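Side-chain contact in catechol 2,3-dioxygenase (Rhodococcus sp., PDB 2WL9), which probably catalyses the iron-dependent extradiol ring cleavage of catechols, a step in the breakdown of aromatic hydrocarbons: residues 242-245 against 250-253. Sequence-based numbering, arbitrary orientation.
Sequences GKHS and LTFY
His244 and Tyr253 meet by their polar ends: NE2 of His244 lies 2.7 Å from OH of Tyr253 in a bent hydrogen bond (138°) that either group could donate. The phenol oxygen sits at the edge of the imidazole, near its plane, and NE2 in turn lies at the edge of the tyrosine ring, so neither ring covers the other; their planes stand at 79°. Histidine suits this place because its planar ring carries two nitrogens at its edge: NE2 meets the phenol while ND1 makes a weak hydrogen bond to Asp281. With CG anti to its own carbonyl carbon (chi1 -60°), the ring reaches across to Tyr253, whose long rigid side chain brings one hydroxyl to both His244 and the iron site.

Behind this pair, Gly242 and Thr251 form an antiparallel hydrogen-bonded pair. N of Thr251 donates to O of Gly242 (3.0 Å); the return bond, from N of Gly242 to O of Thr251, has a less certain acceptor position. Gly242 O also receives a CA-H...O contact from Leu250 CA at 3.4 Å. Thr251, beta-branched and suited to a strand, stands on the face opposite Lys243 and Leu250. Its OG1 lies obliquely to the imidazole, 4.4 Å from NE2 of His244, and hydrogen-bonds the iron ligand Glu263, making it a second-shell residue.

On the other face, CG of Lys243 packs 4.0 Å from CD1 of Leu250, while the extended lysine chain runs on to a salt bridge between NZ and Asp221 of a second subunit. Leucine gives this buried face apolar bulk, against Leu220 of its own chain and Leu220 of that subunit.

The hairpin of strands 242-243 and 250-255 belongs to the glyoxalase/dioxygenase (vicinal oxygen chelate) fold of type I extradiol dioxygenases. The nearest side-chain atom of Tyr253 is about 3 Å from the iron, in a site completed by His149, His212 and Glu263.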
ATOM      1  N   GLY C 242     -12.328 -24.249 -20.530  1.00 23.18           N
ATOM      2  CA  GLY C 242     -12.799 -24.560 -19.187  1.00 23.01           C
ATOM      3  C   GLY C 242     -11.740 -24.363 -18.121  1.00 22.63           C
ATOM      4  O   GLY C 242     -10.736 -23.668 -18.334  1.00 22.16           O
ATOM      5  N   LYS C 243     -11.971 -24.979 -16.964  1.00 22.87           N
ATOM      6  CA  LYS C 243     -11.080 -24.842 -15.821  1.00 22.91           C
ATOM      7  C   LYS C 243     -10.916 -26.151 -15.071  1.00 22.89           C
ATOM      8  O   LYS C 243     -11.901 -26.756 -14.642  1.00 22.87           O
ATOM      9  CB  LYS C 243     -11.611 -23.800 -14.837  1.00 23.14           C
ATOM     10  CG  LYS C 243     -11.342 -22.374 -15.211  1.00 24.04           C
ATOM     11  CD  LYS C 243     -11.434 -21.512 -13.973  1.00 23.64           C
ATOM     12  CE  LYS C 243     -11.261 -20.048 -14.301  1.00 25.23           C
ATOM     13  NZ  LYS C 243     -11.686 -19.227 -13.141  1.00 25.99           N
ATOM     14  N   HIS C 244      -9.665 -26.570 -14.908  1.00 22.56           N
ATOM     15  CA  HIS C 244      -9.329 -27.662 -14.007  1.00 22.68           C
ATOM     16  C   HIS C 244      -9.438 -27.153 -12.570  1.00 22.58           C
ATOM     17  O   HIS C 244      -9.209 -25.968 -12.309  1.00 22.31           O
ATOM     18  CB  HIS C 244      -7.904 -28.152 -14.263  1.00 22.77           C
ATOM     19  CG  HIS C 244      -7.668 -28.655 -15.652  1.00 22.96           C
ATOM     20  ND1 HIS C 244      -8.291 -29.778 -16.154  1.00 24.49           N
ATOM     21  CD2 HIS C 244      -6.853 -28.204 -16.636  1.00 23.24           C
ATOM     22  CE1 HIS C 244      -7.888 -29.985 -17.394  1.00 24.82           C
ATOM     23  NE2 HIS C 244      -7.013 -29.046 -17.710  1.00 25.01           N
ATOM     24  N   SER C 245      -9.780 -28.041 -11.638  1.00 22.28           N
ATOM     25  CA  SER C 245      -9.882 -27.648 -10.231  1.00 22.24           C
ATOM     26  C   SER C 245      -8.522 -27.385  -9.582  1.00 22.23           C
ATOM     27  O   SER C 245      -8.439 -26.672  -8.573  1.00 22.36           O
ATOM     28  CB  SER C 245     -10.672 -28.681  -9.424  1.00 22.36           C
ATOM     29  OG  SER C 245     -11.992 -28.791  -9.912  1.00 22.17           O
ATOM     30  N   LEU C 250      -8.011 -20.782 -16.969  1.00 21.00           N
ATOM     31  CA  LEU C 250      -8.949 -20.843 -18.094  1.00 20.88           C
ATOM     32  C   LEU C 250      -8.211 -21.259 -19.360  1.00 20.64           C
ATOM     33  O   LEU C 250      -7.404 -20.492 -19.888  1.00 20.51           O
ATOM     34  CB  LEU C 250      -9.641 -19.493 -18.302  1.00 20.97           C
ATOM     35  CG  LEU C 250     -10.882 -19.503 -19.195  1.00 21.65           C
ATOM     36  CD1 LEU C 250     -12.005 -20.305 -18.539  1.00 23.33           C
ATOM     37  CD2 LEU C 250     -11.345 -18.083 -19.479  1.00 22.24           C
ATOM     38  N   THR C 251      -8.485 -22.471 -19.845  1.00 20.49           N
ATOM     39  CA  THR C 251      -7.679 -23.061 -20.926  1.00 20.62           C
ATOM     40  C   THR C 251      -8.495 -23.901 -21.899  1.00 20.73           C
ATOM     41  O   THR C 251      -9.578 -24.366 -21.567  1.00 21.09           O
ATOM     42  CB  THR C 251      -6.560 -23.997 -20.384  1.00 20.50           C
ATOM     43  OG1 THR C 251      -7.122 -25.271 -20.024  1.00 21.33           O
ATOM     44  CG2 THR C 251      -5.811 -23.406 -19.188  1.00 20.05           C
ATOM     45  N   PHE C 252      -7.963 -24.095 -23.104  1.00 20.77           N
ATOM     46  CA  PHE C 252      -8.476 -25.114 -24.008  1.00 20.77           C
ATOM     47  C   PHE C 252      -7.307 -25.960 -24.518  1.00 20.52           C
ATOM     48  O   PHE C 252      -6.151 -25.566 -24.369  1.00 19.99           O
ATOM     49  CB  PHE C 252      -9.310 -24.501 -25.145  1.00 21.18           C
ATOM     50  CG  PHE C 252      -8.518 -23.698 -26.131  1.00 21.93           C
ATOM     51  CD1 PHE C 252      -8.159 -24.249 -27.359  1.00 22.62           C
ATOM     52  CD2 PHE C 252      -8.149 -22.384 -25.854  1.00 22.04           C
ATOM     53  CE1 PHE C 252      -7.436 -23.511 -28.284  1.00 22.34           C
ATOM     54  CE2 PHE C 252      -7.423 -21.639 -26.779  1.00 21.27           C
ATOM     55  CZ  PHE C 252      -7.067 -22.208 -27.997  1.00 22.73           C
ATOM     56  N   TYR C 253      -7.612 -27.126 -25.083  1.00 20.53           N
ATOM     57  CA  TYR C 253      -6.598 -28.039 -25.607  1.00 20.43           C
ATOM     58  C   TYR C 253      -6.826 -28.249 -27.098  1.00 20.59           C
ATOM     59  O   TYR C 253      -7.912 -28.680 -27.501  1.00 21.09           O
ATOM     60  CB  TYR C 253      -6.691 -29.401 -24.913  1.00 20.74           C
ATOM     61  CG  TYR C 253      -6.264 -29.452 -23.459  1.00 20.47           C
ATOM     62  CD1 TYR C 253      -5.066 -30.064 -23.097  1.00 21.30           C
ATOM     63  CD2 TYR C 253      -7.071 -28.929 -22.446  1.00 19.87           C
ATOM     64  CE1 TYR C 253      -4.663 -30.143 -21.765  1.00 21.91           C
ATOM     65  CE2 TYR C 253      -6.679 -29.002 -21.100  1.00 21.21           C
ATOM     66  CZ  TYR C 253      -5.470 -29.619 -20.769  1.00 22.19           C
ATOM     67  OH  TYR C 253      -5.046 -29.706 -19.455  1.00 22.65           O
TER